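Local coordinates for protein TAF6 (Antonospora locustae, PDB 4ATG) that probably serves as a subunit of the general transcription factor TFIID, with a HEAT-repeat C-terminal domain that takes part in Taf6-Taf9 complex formation, at residues W140-L154 and E175-L189. Sequence-based numbering, arbitrary orientation.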
ATOM      1  N   TRP A 140      -8.029  10.535  -7.503  1.00 25.39           N
ATOM      2  CA  TRP A 140      -8.149  11.917  -7.015  1.00 25.67           C
ATOM      3  C   TRP A 140      -9.102  12.738  -7.906  1.00 32.16           C
ATOM      4  O   TRP A 140     -10.012  13.409  -7.396  1.00 33.08           O
ATOM      5  CB  TRP A 140      -6.751  12.572  -6.931  1.00 23.65           C
ATOM      6  CG  TRP A 140      -6.775  14.040  -6.603  1.00 24.11           C
ATOM      7  CD1 TRP A 140      -7.622  14.676  -5.737  1.00 27.54           C
ATOM      8  CD2 TRP A 140      -5.921  15.056  -7.149  1.00 24.33           C
ATOM      9  NE1 TRP A 140      -7.351  16.025  -5.715  1.00 27.65           N
ATOM     10  CE2 TRP A 140      -6.322  16.291  -6.584  1.00 28.48           C
ATOM     11  CE3 TRP A 140      -4.858  15.050  -8.078  1.00 25.22           C
ATOM     12  CZ2 TRP A 140      -5.701  17.505  -6.912  1.00 27.68           C
ATOM     13  CZ3 TRP A 140      -4.256  16.259  -8.414  1.00 26.77           C
ATOM     14  CH2 TRP A 140      -4.666  17.464  -7.822  1.00 27.83           C
ATOM     15  N   MET A 141      -8.922  12.639  -9.234  1.00 28.49           N
ATOM     16  CA  MET A 141      -9.691  13.401 -10.214  1.00 27.95           C
ATOM     17  C   MET A 141     -11.033  12.797 -10.660  1.00 36.00           C
ATOM     18  O   MET A 141     -11.688  13.375 -11.519  1.00 38.52           O
ATOM     19  CB  MET A 141      -8.807  13.771 -11.415  1.00 29.84           C
ATOM     20  CG  MET A 141      -7.611  14.659 -11.063  1.00 32.09           C
ATOM     21  SD  MET A 141      -8.028  16.201 -10.209  1.00 35.75           S
ATOM     22  CE  MET A 141      -8.894  17.093 -11.533  1.00 34.65           C
ATOM     23  N   ASP A 142     -11.456  11.676 -10.069  1.00 33.88           N
ATOM     24  CA  ASP A 142     -12.712  11.012 -10.431  1.00 34.23           C
ATOM     25  C   ASP A 142     -13.885  11.573  -9.622  1.00 40.67           C
ATOM     26  O   ASP A 142     -13.950  11.302  -8.420  1.00 40.09           O
ATOM     27  CB  ASP A 142     -12.588   9.488 -10.242  1.00 34.64           C
ATOM     28  CG  ASP A 142     -13.790   8.666 -10.686  1.00 40.08           C
ATOM     29  OD1 ASP A 142     -14.852   9.271 -10.976  1.00 40.09           O
ATOM     30  OD2 ASP A 142     -13.668   7.415 -10.741  1.00 39.06           O
ATOM     31  N   PRO A 143     -14.871  12.270 -10.264  1.00 40.65           N
ATOM     32  CA  PRO A 143     -16.008  12.819  -9.489  1.00 41.98           C
ATOM     33  C   PRO A 143     -16.908  11.782  -8.818  1.00 46.63           C
ATOM     34  O   PRO A 143     -17.631  12.140  -7.892  1.00 47.90           O
ATOM     35  CB  PRO A 143     -16.770  13.677 -10.507  1.00 45.56           C
ATOM     36  CG  PRO A 143     -15.830  13.871 -11.660  1.00 49.55           C
ATOM     37  CD  PRO A 143     -14.968  12.645 -11.689  1.00 43.18           C
ATOM     38  N   ASN A 144     -16.824  10.503  -9.244  1.00 42.87           N
ATOM     39  CA  ASN A 144     -17.600   9.377  -8.710  1.00 43.51           C
ATOM     40  C   ASN A 144     -16.965   8.750  -7.474  1.00 45.70           C
ATOM     41  O   ASN A 144     -17.641   8.030  -6.731  1.00 45.33           O
ATOM     42  CB  ASN A 144     -17.833   8.319  -9.794  1.00 45.79           C
ATOM     43  CG  ASN A 144     -18.442   8.877 -11.065  1.00 67.19           C
ATOM     44  OD1 ASN A 144     -19.414   9.632 -11.038  1.00 54.07           O
ATOM     45  ND2 ASN A 144     -17.855   8.546 -12.204  1.00 62.68           N
ATOM     46  N   ARG A 145     -15.663   9.014  -7.251  1.00 40.20           N
ATOM     47  CA  ARG A 145     -14.944   8.502  -6.092  1.00 37.63           C
ATOM     48  C   ARG A 145     -15.377   9.263  -4.852  1.00 39.08           C
ATOM     49  O   ARG A 145     -15.745  10.437  -4.958  1.00 38.50           O
ATOM     50  CB  ARG A 145     -13.422   8.647  -6.287  1.00 35.98           C
ATOM     51  CG  ARG A 145     -12.813   7.544  -7.125  1.00 39.25           C
ATOM     52  CD  ARG A 145     -12.747   6.269  -6.328  1.00 41.55           C
ATOM     53  NE  ARG A 145     -12.330   5.137  -7.143  1.00 41.34           N
ATOM     54  CZ  ARG A 145     -11.991   3.958  -6.643  1.00 54.18           C
ATOM     55  NH1 ARG A 145     -12.029   3.750  -5.331  1.00 37.78           N
ATOM     56  NH2 ARG A 145     -11.615   2.978  -7.446  1.00 46.40           N
ATOM     57  N   SER A 146     -15.330   8.597  -3.684  1.00 33.36           N
ATOM     58  CA  SER A 146     -15.698   9.206  -2.403  1.00 33.22           C
ATOM     59  C   SER A 146     -14.627  10.192  -1.942  1.00 35.10           C
ATOM     60  O   SER A 146     -13.487  10.154  -2.431  1.00 32.08           O
ATOM     61  CB  SER A 146     -15.894   8.134  -1.329  1.00 34.94           C
ATOM     62  OG  SER A 146     -14.657   7.637  -0.830  1.00 36.38           O
ATOM     63  N   GLU A 147     -14.995  11.058  -0.976  1.00 31.10           N
ATOM     64  CA  GLU A 147     -14.090  12.032  -0.371  1.00 30.14           C
ATOM     65  C   GLU A 147     -12.854  11.343   0.230  1.00 31.83           C
ATOM     66  O   GLU A 147     -11.737  11.828   0.046  1.00 30.51           O
ATOM     67  CB  GLU A 147     -14.837  12.805   0.720  1.00 32.88           C
ATOM     68  CG  GLU A 147     -14.005  13.876   1.406  1.00 38.48           C
ATOM     69  CD  GLU A 147     -14.813  14.767   2.320  1.00 59.01           C
ATOM     70  OE1 GLU A 147     -15.431  14.243   3.275  1.00 52.39           O
ATOM     71  OE2 GLU A 147     -14.810  15.997   2.093  1.00 58.57           O
ATOM     72  N   ASP A 148     -13.059  10.227   0.962  1.00 29.38           N
ATOM     73  CA  ASP A 148     -11.972   9.499   1.617  1.00 28.14           C
ATOM     74  C   ASP A 148     -11.027   8.845   0.610  1.00 29.65           C
ATOM     75  O   ASP A 148      -9.810   8.849   0.833  1.00 26.26           O
ATOM     76  CB  ASP A 148     -12.533   8.475   2.625  1.00 30.86           C
ATOM     77  CG  ASP A 148     -13.127   9.076   3.891  1.00 38.45           C
ATOM     78  OD1 ASP A 148     -13.006  10.317   4.084  1.00 37.02           O
ATOM     79  OD2 ASP A 148     -13.674   8.307   4.710  1.00 43.49           O
ATOM     80  N   SER A 149     -11.578   8.333  -0.522  1.00 26.21           N
ATOM     81  CA  SER A 149     -10.760   7.723  -1.584  1.00 25.03           C
ATOM     82  C   SER A 149      -9.871   8.772  -2.250  1.00 27.04           C
ATOM     83  O   SER A 149      -8.676   8.542  -2.424  1.00 24.48           O
ATOM     84  CB  SER A 149     -11.641   7.048  -2.632  1.00 28.71           C
ATOM     85  OG  SER A 149     -12.162   5.832  -2.127  1.00 34.43           O
ATOM     86  N   GLN A 150     -10.455   9.932  -2.612  1.00 24.20           N
ATOM     87  CA  GLN A 150      -9.734  11.032  -3.250  1.00 23.67           C
ATOM     88  C   GLN A 150      -8.669  11.594  -2.314  1.00 27.38           C
ATOM     89  O   GLN A 150      -7.596  11.974  -2.779  1.00 26.47           O
ATOM     90  CB  GLN A 150     -10.710  12.151  -3.641  1.00 26.11           C
ATOM     91  CG  GLN A 150     -11.683  11.753  -4.766  1.00 25.44           C
ATOM     92  CD  GLN A 150     -12.736  12.816  -4.960  1.00 37.38           C
ATOM     93  OE1 GLN A 150     -12.881  13.742  -4.156  1.00 34.38           O
ATOM     94  NE2 GLN A 150     -13.502  12.707  -6.034  1.00 33.40           N
ATOM     95  N   TYR A 151      -8.966  11.635  -1.002  1.00 24.65           N
ATOM     96  CA  TYR A 151      -8.040  12.113   0.033  1.00 23.62           C
ATOM     97  C   TYR A 151      -6.831  11.181   0.115  1.00 24.66           C
ATOM     98  O   TYR A 151      -5.699  11.655   0.201  1.00 22.01           O
ATOM     99  CB  TYR A 151      -8.742  12.202   1.396  1.00 25.39           C
ATOM    100  CG  TYR A 151      -7.819  12.564   2.531  1.00 29.59           C
ATOM    101  CD1 TYR A 151      -7.464  13.889   2.772  1.00 33.38           C
ATOM    102  CD2 TYR A 151      -7.304  11.585   3.375  1.00 30.72           C
ATOM    103  CE1 TYR A 151      -6.603  14.229   3.814  1.00 34.83           C
ATOM    104  CE2 TYR A 151      -6.423  11.912   4.406  1.00 32.35           C
ATOM    105  CZ  TYR A 151      -6.087  13.238   4.627  1.00 44.28           C
ATOM    106  OH  TYR A 151      -5.262  13.582   5.666  1.00 50.53           O
ATOM    107  N   GLY A 152      -7.080   9.873   0.153  1.00 22.11           N
ATOM    108  CA  GLY A 152      -5.984   8.901   0.202  1.00 20.06           C
ATOM    109  C   GLY A 152      -5.099   9.065  -1.022  1.00 22.69           C
ATOM    110  O   GLY A 152      -3.873   9.168  -0.900  1.00 21.18           O
ATOM    111  N   ALA A 153      -5.722   9.130  -2.210  1.00 21.84           N
ATOM    112  CA  ALA A 153      -5.005   9.284  -3.489  1.00 21.35           C
ATOM    113  C   ALA A 153      -4.148  10.552  -3.498  1.00 24.34           C
ATOM    114  O   ALA A 153      -2.967  10.467  -3.819  1.00 22.25           O
ATOM    115  CB  ALA A 153      -5.982   9.298  -4.646  1.00 22.51           C
ATOM    116  N   LEU A 154      -4.717  11.704  -3.085  1.00 20.61           N
ATOM    117  CA  LEU A 154      -3.965  12.961  -3.020  1.00 20.18           C
ATOM    118  C   LEU A 154      -2.845  12.911  -1.970  1.00 21.93           C
ATOM    119  O   LEU A 154      -1.738  13.375  -2.249  1.00 20.17           O
ATOM    120  CB  LEU A 154      -4.896  14.160  -2.734  1.00 21.05           C
ATOM    121  CG  LEU A 154      -4.192  15.540  -2.732  1.00 24.48           C
ATOM    122  CD1 LEU A 154      -3.441  15.811  -4.058  1.00 23.63           C
ATOM    123  CD2 LEU A 154      -5.172  16.650  -2.424  1.00 24.36           C
ATOM    124  N   GLU A 175      -8.736  22.489 -11.395  1.00 35.83           N
ATOM    125  CA  GLU A 175      -9.823  21.658 -11.926  1.00 35.71           C
ATOM    126  C   GLU A 175     -10.498  20.885 -10.786  1.00 36.55           C
ATOM    127  O   GLU A 175     -11.723  20.827 -10.743  1.00 36.72           O
ATOM    128  CB  GLU A 175      -9.336  20.708 -13.034  1.00 36.87           C
ATOM    129  CG  GLU A 175     -10.444  19.848 -13.637  1.00 39.23           C
ATOM    130  CD  GLU A 175     -10.077  18.827 -14.698  1.00 61.33           C
ATOM    131  OE1 GLU A 175      -8.873  18.682 -15.014  1.00 64.76           O
ATOM    132  OE2 GLU A 175     -11.003  18.146 -15.195  1.00 54.45           O
ATOM    133  N   TYR A 176      -9.711  20.332  -9.850  1.00 30.83           N
ATOM    134  CA  TYR A 176     -10.287  19.612  -8.718  1.00 29.95           C
ATOM    135  C   TYR A 176     -11.222  20.530  -7.913  1.00 34.07           C
ATOM    136  O   TYR A 176     -12.374  20.174  -7.647  1.00 33.26           O
ATOM    137  CB  TYR A 176      -9.201  19.010  -7.783  1.00 29.31           C
ATOM    138  CG  TYR A 176      -9.884  18.267  -6.661  1.00 30.14           C
ATOM    139  CD1 TYR A 176     -10.353  16.968  -6.849  1.00 30.88           C
ATOM    140  CD2 TYR A 176     -10.243  18.924  -5.482  1.00 30.96           C
ATOM    141  CE1 TYR A 176     -11.094  16.320  -5.868  1.00 32.78           C
ATOM    142  CE2 TYR A 176     -11.025  18.300  -4.517  1.00 31.63           C
ATOM    143  CZ  TYR A 176     -11.476  17.009  -4.729  1.00 35.17           C
ATOM    144  OH  TYR A 176     -12.235  16.381  -3.777  1.00 35.91           O
ATOM    145  N   LYS A 177     -10.706  21.705  -7.534  1.00 31.08           N
ATOM    146  CA  LYS A 177     -11.432  22.683  -6.739  1.00 33.18           C
ATOM    147  C   LYS A 177     -12.714  23.134  -7.407  1.00 41.08           C
ATOM    148  O   LYS A 177     -13.734  23.235  -6.734  1.00 43.06           O
ATOM    149  CB  LYS A 177     -10.542  23.880  -6.391  1.00 35.42           C
ATOM    150  CG  LYS A 177      -9.418  23.540  -5.403  1.00 34.78           C
ATOM    151  CD  LYS A 177      -8.746  24.827  -4.949  1.00 46.23           C
ATOM    152  CE  LYS A 177      -7.298  24.655  -4.598  1.00 61.27           C
ATOM    153  NZ  LYS A 177      -6.590  25.962  -4.591  1.00 75.79           N
ATOM    154  N   ARG A 178     -12.673  23.351  -8.734  1.00 38.69           N
ATOM    155  CA  ARG A 178     -13.811  23.817  -9.528  1.00 40.49           C
ATOM    156  C   ARG A 178     -14.894  22.761  -9.737  1.00 44.89           C
ATOM    157  O   ARG A 178     -16.086  23.084  -9.662  1.00 45.71           O
ATOM    158  CB  ARG A 178     -13.311  24.344 -10.888  1.00 40.08           C
ATOM    159  CG  ARG A 178     -14.398  24.972 -11.767  1.00 48.97           C
ATOM    160  CD  ARG A 178     -13.865  25.459 -13.100  1.00 52.07           C
ATOM    161  NE  ARG A 178     -13.229  24.403 -13.897  1.00 53.80           N
ATOM    162  CZ  ARG A 178     -13.880  23.531 -14.662  1.00 60.06           C
ATOM    163  NH1 ARG A 178     -15.206  23.534 -14.707  1.00 51.33           N
ATOM    164  NH2 ARG A 178     -13.211  22.632 -15.365  1.00 47.20           N
ATOM    165  N   THR A 179     -14.487  21.515 -10.033  1.00 39.93           N
ATOM    166  CA  THR A 179     -15.413  20.444 -10.406  1.00 40.59           C
ATOM    167  C   THR A 179     -15.820  19.436  -9.328  1.00 44.08           C
ATOM    168  O   THR A 179     -16.875  18.802  -9.459  1.00 44.80           O
ATOM    169  CB  THR A 179     -14.904  19.743 -11.664  1.00 46.80           C
ATOM    170  OG1 THR A 179     -13.736  19.002 -11.338  1.00 44.44           O
ATOM    171  CG2 THR A 179     -14.573  20.714 -12.775  1.00 46.58           C
ATOM    172  N   ILE A 180     -14.973  19.226  -8.312  1.00 38.11           N
ATOM    173  CA  ILE A 180     -15.287  18.245  -7.271  1.00 37.76           C
ATOM    174  C   ILE A 180     -15.379  18.968  -5.933  1.00 44.34           C
ATOM    175  O   ILE A 180     -16.461  19.024  -5.348  1.00 44.80           O
ATOM    176  CB  ILE A 180     -14.328  17.013  -7.304  1.00 38.27           C
ATOM    177  CG1 ILE A 180     -14.349  16.331  -8.700  1.00 38.81           C
ATOM    178  CG2 ILE A 180     -14.691  16.009  -6.210  1.00 39.47           C
ATOM    179  CD1 ILE A 180     -13.120  15.373  -9.029  1.00 37.34           C
ATOM    180  N   GLY A 181     -14.260  19.543  -5.498  1.00 41.53           N
ATOM    181  CA  GLY A 181     -14.172  20.383  -4.308  1.00 41.78           C
ATOM    182  C   GLY A 181     -14.624  19.797  -2.987  1.00 45.35           C
ATOM    183  O   GLY A 181     -15.273  20.496  -2.209  1.00 47.37           O
ATOM    184  N   LYS A 182     -14.286  18.530  -2.704  1.00 39.04           N
ATOM    185  CA  LYS A 182     -14.628  17.936  -1.404  1.00 37.74           C
ATOM    186  C   LYS A 182     -13.706  18.576  -0.366  1.00 40.62           C
ATOM    187  O   LYS A 182     -12.493  18.636  -0.577  1.00 38.24           O
ATOM    188  CB  LYS A 182     -14.541  16.399  -1.420  1.00 38.24           C
ATOM    189  CG  LYS A 182     -15.662  15.714  -2.224  1.00 49.40           C
ATOM    190  CD  LYS A 182     -17.036  15.807  -1.540  1.00 57.28           C
ATOM    191  CE  LYS A 182     -18.143  15.301  -2.428  1.00 75.60           C
ATOM    192  NZ  LYS A 182     -19.485  15.675  -1.906  1.00 89.01           N
ATOM    193  N   LYS A 183     -14.306  19.172   0.684  1.00 39.41           N
ATOM    194  CA  LYS A 183     -13.627  19.949   1.730  1.00 38.92           C
ATOM    195  C   LYS A 183     -12.383  19.311   2.343  1.00 37.86           C
ATOM    196  O   LYS A 183     -11.360  19.985   2.481  1.00 35.50           O
ATOM    197  CB  LYS A 183     -14.616  20.410   2.819  1.00 44.30           C
ATOM    198  CG  LYS A 183     -15.742  21.332   2.317  1.00 72.26           C
ATOM    199  CD  LYS A 183     -15.291  22.780   2.092  1.00 86.47           C
ATOM    200  CE  LYS A 183     -16.371  23.605   1.436  1.00101.07           C
ATOM    201  NZ  LYS A 183     -15.883  24.962   1.072  1.00111.38           N
ATOM    202  N   LYS A 184     -12.450  18.015   2.684  1.00 33.41           N
ATOM    203  CA  LYS A 184     -11.313  17.305   3.275  1.00 31.04           C
ATOM    204  C   LYS A 184     -10.152  17.218   2.273  1.00 32.22           C
ATOM    205  O   LYS A 184      -8.983  17.242   2.676  1.00 28.03           O
ATOM    206  CB  LYS A 184     -11.745  15.906   3.726  1.00 33.83           C
ATOM    207  CG  LYS A 184     -10.781  15.207   4.665  1.00 39.95           C
ATOM    208  CD  LYS A 184     -10.979  13.707   4.571  1.00 43.26           C
ATOM    209  CE  LYS A 184     -10.738  13.051   5.892  1.00 45.31           C
ATOM    210  NZ  LYS A 184     -11.138  11.626   5.863  1.00 48.57           N
ATOM    211  N   VAL A 185     -10.485  17.115   0.968  1.00 28.81           N
ATOM    212  CA  VAL A 185      -9.494  17.027  -0.112  1.00 26.99           C
ATOM    213  C   VAL A 185      -8.913  18.427  -0.369  1.00 28.56           C
ATOM    214  O   VAL A 185      -7.698  18.572  -0.418  1.00 26.64           O
ATOM    215  CB  VAL A 185     -10.063  16.358  -1.397  1.00 30.12           C
ATOM    216  CG1 VAL A 185      -9.001  16.253  -2.495  1.00 28.95           C
ATOM    217  CG2 VAL A 185     -10.641  14.977  -1.086  1.00 29.48           C
ATOM    218  N   THR A 186      -9.769  19.449  -0.515  1.00 28.71           N
ATOM    219  CA  THR A 186      -9.302  20.832  -0.737  1.00 29.28           C
ATOM    220  C   THR A 186      -8.460  21.330   0.428  1.00 32.92           C
ATOM    221  O   THR A 186      -7.509  22.071   0.195  1.00 33.11           O
ATOM    222  CB  THR A 186     -10.439  21.790  -1.104  1.00 39.24           C
ATOM    223  OG1 THR A 186     -11.279  21.972   0.033  1.00 42.03           O
ATOM    224  CG2 THR A 186     -11.241  21.310  -2.289  1.00 32.91           C
ATOM    225  N   ASN A 187      -8.785  20.912   1.679  1.00 31.66           N
ATOM    226  CA  ASN A 187      -7.982  21.282   2.861  1.00 31.79           C
ATOM    227  C   ASN A 187      -6.572  20.726   2.738  1.00 33.25           C
ATOM    228  O   ASN A 187      -5.605  21.435   3.005  1.00 33.87           O
ATOM    229  CB  ASN A 187      -8.624  20.803   4.170  1.00 34.73           C
ATOM    230  CG  ASN A 187      -9.746  21.685   4.677  1.00 64.38           C
ATOM    231  OD1 ASN A 187      -9.909  22.842   4.269  1.00 55.40           O
ATOM    232  ND2 ASN A 187     -10.536  21.161   5.602  1.00 60.18           N
ATOM    233  N   LEU A 188      -6.451  19.466   2.298  1.00 27.74           N
ATOM    234  CA  LEU A 188      -5.147  18.829   2.098  1.00 25.81           C
ATOM    235  C   LEU A 188      -4.405  19.537   0.955  1.00 27.38           C
ATOM    236  O   LEU A 188      -3.230  19.859   1.081  1.00 26.34           O
ATOM    237  CB  LEU A 188      -5.326  17.325   1.746  1.00 24.57           C
ATOM    238  CG  LEU A 188      -4.044  16.547   1.371  1.00 27.81           C
ATOM    239  CD1 LEU A 188      -2.989  16.575   2.514  1.00 27.47           C
ATOM    240  CD2 LEU A 188      -4.375  15.100   0.988  1.00 27.06           C
ATOM    241  N   LEU A 189      -5.105  19.770  -0.149  1.00 24.37           N
ATOM    242  CA  LEU A 189      -4.589  20.420  -1.343  1.00 24.15           C
ATOM    243  C   LEU A 189      -3.992  21.783  -0.998  1.00 30.53           C
ATOM    244  O   LEU A 189      -2.847  22.038  -1.370  1.00 30.16           O
ATOM    245  CB  LEU A 189      -5.722  20.524  -2.379  1.00 25.95           C
ATOM    246  CG  LEU A 189      -5.389  21.018  -3.795  1.00 30.74           C
ATOM    247  CD1 LEU A 189      -4.260  20.202  -4.414  1.00 28.69           C
ATOM    248  CD2 LEU A 189      -6.623  20.902  -4.704  1.00 32.23           C
TER
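Trp140 and Tyr176 form an offset stack at the apolar centre: the five-membered ring of the indole and the phenol ring have centroids 4.6 Å apart and planes inclined by 23°, with Trp140 NE1 over the phenol face. With CG anti to the backbone N, the indole turns its edge to Val185 CG1, while Leu154 CD1 lies over one face and Met141 SD over the other. The same sulfur meets the edge of the Tyr176 ring, a Met-aromatic contact with SD 5.4 Å from the centroid. Val185 is a knob in a hole made by Trp140, Glu147, Gln150 and Leu154, and Leu188 CD2 lies 3.8 Å from Leu154 CG.

Farther out, Tyr176 OH donates to Gln150 OE1 (2.7 Å) from above the carbonyl plane and also accepts from Lys182 N. Gln150 NE2 in turn donates to Asp142 O (2.8 Å), so both ends of this buried amide are held. A phenylalanine in place of Tyr176 would probably leave Gln150 OE1 and Lys182 N without the hydroxyl that joins them.

At the polar edge, Glu147 OE2 accepts from Lys184 N (3.2 Å, 165°) in the first turn of helix 183-194. Lys184 passes CD over one face of Tyr151, and its NZ makes a salt bridge with Asp148 OD1 (2.9 Å) and another with Asp104.

The helical segments 147-154 and 183-189 run nearly parallel (17°, axes 8.8 Å apart). Earlier in helix 162-179, His172 meets Trp140 and Met141, and Ile169 meets Leu154 and Leu189. Helix 104-121 borders Tyr151, and helix 183-194, the last of the chain, packs on helix 147-160 in this all-helical HEAT-repeat domain.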